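Local coordinates for protein NAD(P)H-FMN oxidoreductase (Bacillus subtilis, PDB 5LVA) that binds flavin mononucleotide in a flavodoxin-like fold and probably acts as an NAD(P)H-dependent oxidoreductase that transfers electrons through this flavin, at residues Val17-Ala20 and Phe21-Leu25; Leu159-Gly162 and Ala163-Arg167; His9-Met12 and Glu13-Val16. All coordinates share one frame; numbering follows the deposited sequence.

Interaction 1. Residues Val17-Ala20 and Phe21-Leu25. With FMN (flavin mononucleotide), chain C.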
loop_
_atom_site.group_PDB
_atom_site.type_symbol
_atom_site.label_atom_id
_atom_site.label_comp_id
_atom_site.label_asym_id
_atom_site.label_seq_id
_atom_site.Cartn_x
_atom_site.Cartn_y
_atom_site.Cartn_z
ATOM N N VAL A 17 1.186 9.806 -10.483
ATOM C CA VAL A 17 1.489 10.010 -9.068
ATOM C C VAL A 17 2.277 8.868 -8.444
ATOM O O VAL A 17 3.330 9.074 -7.847
ATOM C CB VAL A 17 0.210 10.200 -8.243
ATOM C CG1 VAL A 17 0.556 10.394 -6.761
ATOM C CG2 VAL A 17 -0.590 11.366 -8.773
ATOM N N ASN A 18 1.755 7.659 -8.573
ATOM C CA ASN A 18 2.396 6.502 -7.981
ATOM C C ASN A 18 3.753 6.231 -8.577
ATOM O O ASN A 18 4.668 5.797 -7.880
ATOM C CB ASN A 18 1.501 5.289 -8.124
ATOM C CG ASN A 18 0.442 5.245 -7.053
ATOM O OD1 ASN A 18 0.701 4.809 -5.937
ATOM N ND2 ASN A 18 -0.747 5.721 -7.374
ATOM N N ARG A 19 3.883 6.519 -9.865
ATOM C CA ARG A 19 5.162 6.429 -10.555
ATOM C C ARG A 19 6.203 7.348 -9.903
ATOM O O ARG A 19 7.322 6.935 -9.601
ATOM C CB ARG A 19 4.971 6.779 -12.025
ATOM C CG ARG A 19 6.213 6.704 -12.864
ATOM C CD ARG A 19 6.887 5.368 -12.709
ATOM N NE ARG A 19 7.691 5.041 -13.876
ATOM C CZ ARG A 19 8.292 3.871 -14.065
ATOM N NH1 ARG A 19 8.184 2.916 -13.143
ATOM N NH2 ARG A 19 9.010 3.658 -15.168
ATOM N N ALA A 20 5.812 8.592 -9.667
ATOM C CA ALA A 20 6.680 9.562 -9.017
ATOM C C ALA A 20 7.066 9.142 -7.603
ATOM O O ALA A 20 8.187 9.374 -7.157
ATOM C CB ALA A 20 6.014 10.911 -8.981
ATOM N N PHE A 21 6.126 8.540 -6.895
ATOM C CA PHE A 21 6.369 8.104 -5.533
ATOM C C PHE A 21 7.339 6.941 -5.538
ATOM O O PHE A 21 8.314 6.928 -4.794
ATOM C CB PHE A 21 5.061 7.701 -4.843
ATOM C CG PHE A 21 4.185 8.852 -4.473
ATOM C CD1 PHE A 21 4.534 10.146 -4.797
ATOM C CD2 PHE A 21 3.016 8.637 -3.772
ATOM C CE1 PHE A 21 3.727 11.197 -4.454
ATOM C CE2 PHE A 21 2.207 9.689 -3.420
ATOM C CZ PHE A 21 2.563 10.967 -3.759
ATOM N N ALA A 22 7.059 5.961 -6.381
ATOM C CA ALA A 22 7.929 4.807 -6.531
ATOM C C ALA A 22 9.364 5.191 -6.909
ATOM O O ALA A 22 10.307 4.580 -6.421
ATOM C CB ALA A 22 7.355 3.858 -7.564
ATOM N N ASP A 23 9.526 6.197 -7.768
ATOM C CA ASP A 23 10.853 6.620 -8.235
ATOM C C ASP A 23 11.799 7.015 -7.109
ATOM O O ASP A 23 13.004 6.822 -7.207
ATOM C CB ASP A 23 10.742 7.805 -9.202
ATOM C CG ASP A 23 10.341 7.390 -10.602
ATOM O OD1 ASP A 23 10.506 6.208 -10.952
ATOM O OD2 ASP A 23 9.867 8.263 -11.357
ATOM N N THR A 24 11.244 7.575 -6.045
ATOM C CA THR A 24 12.044 8.098 -4.953
ATOM C C THR A 24 12.671 7.001 -4.099
ATOM O O THR A 24 13.500 7.287 -3.251
ATOM C CB THR A 24 11.201 8.998 -4.051
ATOM O OG1 THR A 24 10.269 8.194 -3.328
ATOM C CG2 THR A 24 10.431 9.999 -4.874
ATOM N N LEU A 25 12.289 5.749 -4.333
ATOM C CA LEU A 25 12.767 4.631 -3.520
ATOM C C LEU A 25 13.711 3.649 -4.248
ATOM O O LEU A 25 14.188 2.684 -3.652
ATOM C CB LEU A 25 11.566 3.862 -2.970
ATOM C CG LEU A 25 10.670 4.556 -1.932
ATOM C CD1 LEU A 25 9.486 3.680 -1.598
ATOM C CD2 LEU A 25 11.424 4.893 -0.656
HETATM N N1 FMN C . -10.250 9.124 -6.525
HETATM C C2 FMN C . -10.866 9.310 -5.302
HETATM O O2 FMN C . -10.577 10.274 -4.602
HETATM N N3 FMN C . -11.802 8.416 -4.845
HETATM C C4 FMN C . -12.149 7.332 -5.599
HETATM O O4 FMN C . -12.984 6.557 -5.148
HETATM C C4A FMN C . -11.537 7.137 -6.842
HETATM N N5 FMN C . -11.863 6.055 -7.619
HETATM C C5A FMN C . -11.265 5.855 -8.840
HETATM C C6 FMN C . -11.617 4.748 -9.596
HETATM C C7 FMN C . -11.029 4.504 -10.819
HETATM C C7M FMN C . -11.437 3.292 -11.611
HETATM C C8 FMN C . -10.070 5.402 -11.293
HETATM C C8M FMN C . -9.400 5.180 -12.616
HETATM C C9 FMN C . -9.722 6.512 -10.534
HETATM C C9A FMN C . -10.306 6.741 -9.300
HETATM N N10 FMN C . -9.970 7.848 -8.530
HETATM C C10 FMN C . -10.584 8.037 -7.301
HETATM C "C1'" FMN C . -8.904 8.802 -8.990
HETATM C "C2'" FMN C . -7.589 8.117 -8.542
HETATM O "O2'" FMN C . -7.559 7.922 -7.132
HETATM C "C3'" FMN C . -6.283 8.744 -9.060
HETATM O "O3'" FMN C . -6.324 8.576 -10.455
HETATM C "C4'" FMN C . -5.052 8.038 -8.459
HETATM O "O4'" FMN C . -5.145 8.098 -7.069
HETATM C "C5'" FMN C . -3.651 8.561 -8.749
HETATM O "O5'" FMN C . -3.265 8.191 -10.045
HETATM P P FMN C . -1.843 7.623 -10.546
HETATM O O1P FMN C . -2.255 6.530 -11.463
HETATM O O2P FMN C . -1.115 8.726 -11.234
HETATM O O3P FMN C . -0.941 7.018 -9.530
#

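Interaction 2. Residues Leu159-Gly162 and Ala163-Arg167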
loop_
_atom_site.group_PDB
_atom_site.type_symbol
_atom_site.label_atom_id
_atom_site.label_comp_id
_atom_site.label_asym_id
_atom_site.label_seq_id
_atom_site.Cartn_x
_atom_site.Cartn_y
_atom_site.Cartn_z
ATOM N N LEU A 159 3.325 17.858 -6.446
ATOM C CA LEU A 159 3.562 16.438 -6.625
ATOM C C LEU A 159 4.963 16.066 -6.189
ATOM O O LEU A 159 5.197 14.984 -5.658
ATOM C CB LEU A 159 3.344 16.031 -8.071
ATOM C CG LEU A 159 3.701 14.571 -8.352
ATOM C CD1 LEU A 159 2.786 13.644 -7.575
ATOM C CD2 LEU A 159 3.677 14.252 -9.850
ATOM N N ALA A 160 5.901 16.971 -6.400
ATOM C CA ALA A 160 7.268 16.698 -6.021
ATOM C C ALA A 160 7.395 16.706 -4.504
ATOM O O ALA A 160 8.036 15.838 -3.917
ATOM C CB ALA A 160 8.203 17.708 -6.651
ATOM N N GLU A 161 6.778 17.691 -3.869
ATOM C CA GLU A 161 6.748 17.740 -2.415
ATOM C C GLU A 161 5.947 16.560 -1.843
ATOM O O GLU A 161 6.243 16.053 -0.767
ATOM C CB GLU A 161 6.174 19.069 -1.939
ATOM C CG GLU A 161 5.766 19.101 -0.476
ATOM C CD GLU A 161 6.933 19.187 0.497
ATOM O OE1 GLU A 161 8.101 19.209 0.067
ATOM O OE2 GLU A 161 6.667 19.246 1.716
ATOM N N GLY A 162 4.942 16.108 -2.578
ATOM C CA GLY A 162 4.190 14.947 -2.160
ATOM C C GLY A 162 5.053 13.708 -2.187
ATOM O O GLY A 162 4.972 12.870 -1.298
ATOM N N ALA A 163 5.893 13.605 -3.211
ATOM C CA ALA A 163 6.777 12.449 -3.368
ATOM C C ALA A 163 7.805 12.393 -2.258
ATOM O O ALA A 163 8.062 11.332 -1.689
ATOM C CB ALA A 163 7.469 12.475 -4.728
ATOM N N THR A 164 8.398 13.531 -1.936
ATOM C CA THR A 164 9.409 13.523 -0.899
ATOM C C THR A 164 8.760 13.231 0.450
ATOM O O THR A 164 9.382 12.647 1.330
ATOM C CB THR A 164 10.211 14.845 -0.864
ATOM O OG1 THR A 164 10.979 14.913 0.339
ATOM C CG2 THR A 164 9.315 16.017 -0.909
ATOM N N GLN A 165 7.494 13.609 0.596
ATOM C CA GLN A 165 6.769 13.344 1.826
ATOM C C GLN A 165 6.418 11.870 1.934
ATOM O O GLN A 165 6.415 11.296 3.023
ATOM C CB GLN A 165 5.507 14.199 1.909
ATOM C CG GLN A 165 5.765 15.630 2.307
ATOM C CD GLN A 165 6.520 15.731 3.607
ATOM O OE1 GLN A 165 6.337 14.916 4.507
ATOM N NE2 GLN A 165 7.371 16.737 3.719
ATOM N N TYR A 166 6.124 11.264 0.793
ATOM C CA TYR A 166 5.874 9.840 0.728
ATOM C C TYR A 166 7.107 9.088 1.210
ATOM O O TYR A 166 7.015 8.187 2.029
ATOM C CB TYR A 166 5.496 9.451 -0.703
ATOM C CG TYR A 166 5.664 7.992 -1.066
ATOM C CD1 TYR A 166 6.880 7.507 -1.523
ATOM C CD2 TYR A 166 4.595 7.114 -1.007
ATOM C CE1 TYR A 166 7.034 6.181 -1.868
ATOM C CE2 TYR A 166 4.741 5.784 -1.354
ATOM C CZ TYR A 166 5.964 5.328 -1.788
ATOM O OH TYR A 166 6.111 4.012 -2.136
ATOM N N ARG A 167 8.268 9.485 0.708
ATOM C CA ARG A 167 9.510 8.805 1.027
ATOM C C ARG A 167 9.810 8.890 2.513
ATOM O O ARG A 167 10.221 7.918 3.120
ATOM C CB ARG A 167 10.669 9.397 0.226
ATOM C CG ARG A 167 11.928 8.538 0.247
ATOM C CD ARG A 167 13.149 9.317 -0.160
ATOM N NE ARG A 167 14.251 8.440 -0.537
ATOM C CZ ARG A 167 15.272 8.125 0.249
ATOM N NH1 ARG A 167 15.355 8.622 1.470
ATOM N NH2 ARG A 167 16.222 7.318 -0.192
#

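Interaction 3. Residues His9-Met12 and Glu13-Val16. With FMN (flavin mononucleotide), chain C.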
loop_
_atom_site.group_PDB
_atom_site.type_symbol
_atom_site.label_atom_id
_atom_site.label_comp_id
_atom_site.label_asym_id
_atom_site.label_seq_id
_atom_site.Cartn_x
_atom_site.Cartn_y
_atom_site.Cartn_z
ATOM N N HIS A 9 -0.657 -0.945 -9.304
ATOM C CA HIS A 9 -1.175 -0.035 -10.288
ATOM C C HIS A 9 -1.205 -0.757 -11.629
ATOM O O HIS A 9 -0.220 -1.345 -12.036
ATOM C CB HIS A 9 -0.319 1.217 -10.356
ATOM C CG HIS A 9 -0.933 2.317 -11.154
ATOM N ND1 HIS A 9 -1.319 2.157 -12.467
ATOM C CD2 HIS A 9 -1.229 3.592 -10.829
ATOM C CE1 HIS A 9 -1.827 3.287 -12.914
ATOM N NE2 HIS A 9 -1.786 4.176 -11.940
ATOM N N PRO A 10 -2.357 -0.744 -12.301
ATOM C CA PRO A 10 -2.526 -1.520 -13.528
ATOM C C PRO A 10 -1.528 -1.169 -14.621
ATOM O O PRO A 10 -1.179 -2.026 -15.428
ATOM C CB PRO A 10 -3.940 -1.166 -13.958
ATOM C CG PRO A 10 -4.644 -0.876 -12.642
ATOM C CD PRO A 10 -3.627 -0.160 -11.830
ATOM N N ASN A 11 -1.066 0.073 -14.642
ATOM C CA ASN A 11 -0.112 0.512 -15.648
ATOM C C ASN A 11 0.830 1.547 -15.077
ATOM O O ASN A 11 0.593 2.744 -15.176
ATOM C CB ASN A 11 -0.834 1.085 -16.858
ATOM C CG ASN A 11 0.067 1.221 -18.071
ATOM O OD1 ASN A 11 1.285 1.366 -17.960
ATOM N ND2 ASN A 11 -0.538 1.194 -19.244
ATOM N N MET A 12 1.911 1.073 -14.490
ATOM C CA MET A 12 2.889 1.935 -13.852
ATOM C C MET A 12 3.660 2.859 -14.816
ATOM O O MET A 12 4.380 3.753 -14.381
ATOM C CB MET A 12 3.867 1.059 -13.089
ATOM C CG MET A 12 4.456 1.676 -11.881
ATOM S SD MET A 12 3.225 2.116 -10.671
ATOM C CE MET A 12 4.320 2.534 -9.333
ATOM N N GLU A 13 3.538 2.629 -16.117
ATOM C CA GLU A 13 4.182 3.493 -17.096
ATOM C C GLU A 13 3.295 4.688 -17.395
ATOM O O GLU A 13 3.784 5.774 -17.690
ATOM C CB GLU A 13 4.486 2.736 -18.399
ATOM C CG GLU A 13 5.567 1.665 -18.295
ATOM C CD GLU A 13 6.942 2.240 -17.999
ATOM O OE1 GLU A 13 7.472 2.996 -18.841
ATOM O OE2 GLU A 13 7.499 1.934 -16.924
ATOM N N GLN A 14 1.985 4.472 -17.331
ATOM C CA GLN A 14 1.013 5.526 -17.597
ATOM C C GLN A 14 0.701 6.312 -16.326
ATOM O O GLN A 14 0.206 7.430 -16.387
ATOM C CB GLN A 14 -0.266 4.930 -18.191
ATOM C CG GLN A 14 -1.244 5.949 -18.740
ATOM C CD GLN A 14 -2.448 5.303 -19.394
ATOM O OE1 GLN A 14 -2.896 4.240 -18.974
ATOM N NE2 GLN A 14 -2.982 5.944 -20.429
ATOM N N SER A 15 0.998 5.709 -15.181
ATOM C CA SER A 15 0.805 6.334 -13.874
ATOM C C SER A 15 1.525 7.659 -13.795
ATOM O O SER A 15 2.625 7.789 -14.309
ATOM C CB SER A 15 1.311 5.410 -12.753
ATOM O OG SER A 15 1.399 6.079 -11.502
ATOM N N VAL A 16 0.918 8.639 -13.142
ATOM C CA VAL A 16 1.618 9.879 -12.876
ATOM C C VAL A 16 2.107 9.937 -11.437
ATOM O O VAL A 16 3.302 10.082 -11.201
ATOM C CB VAL A 16 0.732 11.107 -13.182
ATOM C CG1 VAL A 16 1.325 12.354 -12.595
ATOM C CG2 VAL A 16 0.581 11.269 -14.671
HETATM N N1 FMN C . -10.250 9.124 -6.525
HETATM C C2 FMN C . -10.866 9.310 -5.302
HETATM O O2 FMN C . -10.577 10.274 -4.602
HETATM N N3 FMN C . -11.802 8.416 -4.845
HETATM C C4 FMN C . -12.149 7.332 -5.599
HETATM O O4 FMN C . -12.984 6.557 -5.148
HETATM C C4A FMN C . -11.537 7.137 -6.842
HETATM N N5 FMN C . -11.863 6.055 -7.619
HETATM C C5A FMN C . -11.265 5.855 -8.840
HETATM C C6 FMN C . -11.617 4.748 -9.596
HETATM C C7 FMN C . -11.029 4.504 -10.819
HETATM C C7M FMN C . -11.437 3.292 -11.611
HETATM C C8 FMN C . -10.070 5.402 -11.293
HETATM C C8M FMN C . -9.400 5.180 -12.616
HETATM C C9 FMN C . -9.722 6.512 -10.534
HETATM C C9A FMN C . -10.306 6.741 -9.300
HETATM N N10 FMN C . -9.970 7.848 -8.530
HETATM C C10 FMN C . -10.584 8.037 -7.301
HETATM C "C1'" FMN C . -8.904 8.802 -8.990
HETATM C "C2'" FMN C . -7.589 8.117 -8.542
HETATM O "O2'" FMN C . -7.559 7.922 -7.132
HETATM C "C3'" FMN C . -6.283 8.744 -9.060
HETATM O "O3'" FMN C . -6.324 8.576 -10.455
HETATM C "C4'" FMN C . -5.052 8.038 -8.459
HETATM O "O4'" FMN C . -5.145 8.098 -7.069
HETATM C "C5'" FMN C . -3.651 8.561 -8.749
HETATM O "O5'" FMN C . -3.265 8.191 -10.045
HETATM P P FMN C . -1.843 7.623 -10.546
HETATM O O1P FMN C . -2.255 6.530 -11.463
HETATM O O2P FMN C . -1.115 8.726 -11.234
HETATM O O3P FMN C . -0.941 7.018 -9.530
#

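Interaction 1. Residues Val17-Ala20 and Phe21-Leu25
Val17 and Phe21, one helical turn apart, run side by side, and Val17 CG1 rests over one face of the Phe21 ring. CG1 lies 3.9 Å from the Phe21 ring centroid and 21° off the normal, which makes this a CH-pi contact. The Val17 rotamer (chi1 179°) sends CG1 along the helix to the ring, while CG2 is turned to the phosphate side.

Most polar atoms of helix 17-23 can be assigned a partner. At its start the FMN phosphate receives two backbone N-H groups: Val17 N donates to O2P at 2.7 Å and Asn18 N to O3P at 2.9 Å. Arg19 N is capped instead by Ser15 OG. Asn18 ND2 also donates to O3P, and Asn18 OD1 accepts from Gln63 NE2, which is consistent with the modelled orientation of the amide. Further on, Phe21 N reaches Val17 O at 3.0 Å, Ala22 N reaches Asn18 O at 2.8 Å in an almost straight bond (170° at the hydrogen), and Asp23 N reaches Arg19 O at 3.0 Å. Phe21 O accepts from both Thr24 N and Thr24 OG1, the hydroxyl at 2.8 Å and in the carbonyl plane, and Thr24 O accepts from Arg167 NE. Arg19 has its salt bridge with Glu13; Asp23 OD1 lies over the guanidinium face, and no N-H points at it.

Helix 17-23 lies on the sheet beside helix 156-171: Asn18 and Phe21 touch strand 59-65, Ala22 touches Leu33 of strand 31-35, and Phe21 and Thr24 meet Ala163 of the neighbouring helix.

Interaction 2. Residues Leu159-Gly162 and Ala163-Arg167
Glu161 and Gln165 extend side by side from successive turns of helix 156-171, joined at their ends by Gln165 NE2 donating to Glu161 OE2 at 3.3 Å. Geometrically the bond is far from ideal: NE2 stands 54° out of the carboxylate plane, and the two flat groups are inclined 55° to each other. Both chains bend at chi2, which brings their ends together. The other carboxylate oxygen, Glu161 OE1, lies 3.6 Å from Thr164 CG2, the methyl standing between the threonine's backbone N and its carbonyl carbon. On this solvent side, with Glu161 and Thr164 exposed, the long Gln165 to Glu161 bond is the only one between side chains across the segments.

Backbone bonds run along the whole helix, from Thr164 N to Ala160 O at 3.1 Å on the exposed side to Tyr166 N to Gly162 O at 2.9 Å on the buried one. What differs is burial and packing. Gly162 and Ala163 are buried, and Gly162 O also takes a weak bond from Tyr146 OH. Buried Tyr166 bonds through its hydroxyl to Gln63 OE1 and stacks its ring on Phe21, while Leu159 rests on Val17 and Phe21.

Buried Gly162, Ala163 and Tyr166 with partly buried Leu159 on one face, and a Glu-Gln pair four residues apart on the other, describe an amphipathic helix, here the C-terminal helix of a flavodoxin-like alpha/beta fold.

Interaction 3. Residues His9-Met12 and Glu13-Val16
Ser15 CB sits over one face of the His9 imidazole, 3.7 Å from the His9 ring centroid and 22° off its normal, a CH-pi contact displaced toward the NE2 rim. The ring edge does the polar work. At one end His9 ND1 accepts from Asn11 N at 3.0 Å, the donor being practically in the ring plane; at the other, NE2 donates to FMN O1P, a bond whose modelled length is too short to be trusted in detail. Bonds at both nitrogens hold the ring's rotation.

Asn11 swings its CG anti to the backbone N (chi1 -165°), which brings the amide back over the following turn. Its OD1 accepts from Glu13 N at 3.2 Å, completing an Asx turn, and from Gln14 N at 3.2 Å. The two donors approach from the same face: Glu13 N is only slightly tilted from the amide plane, but Gln14 N stands 68° above it. Asn11 O binds Ser15 N at 3.0 Å. The Asn11 and Gln14 side chains cross at about a right angle, Gln14 CB lying 3.7 Å from Asn11 CG.

Ser15 OG donates to FMN O3P, while Val16 N bonds to O2P at 2.8 Å. One phosphate therefore draws on imidazole, hydroxyl and backbone donors of a single loop, and ND1 accepting from Asn11 N is consistent with the proton lying on NE2, which faces the phosphate oxygen.

In the fold
Followed from the N terminus, the chain leaves strand 3-7 and enters interaction 3, which shapes the phosphate-binding loop. Val16 passes directly into Val17, so interaction 1 begins where interaction 3 ends, and both grip the same FMN phosphate. Met12 folds back under helix 17-23, its CE lying 3.8 Å from Ala22 CB. Interaction 2 comes much later, yet its centre is about 8 Å from that of interaction 1, against about 17 Å from interaction 3. All three are local, in series, neither nested nor crossed, and none closes a long loop; the Arg167 to Thr24 bond joins distant chain parts. They tie the loop after strand 3-7 to two helices packed side by side on one face of the sheet.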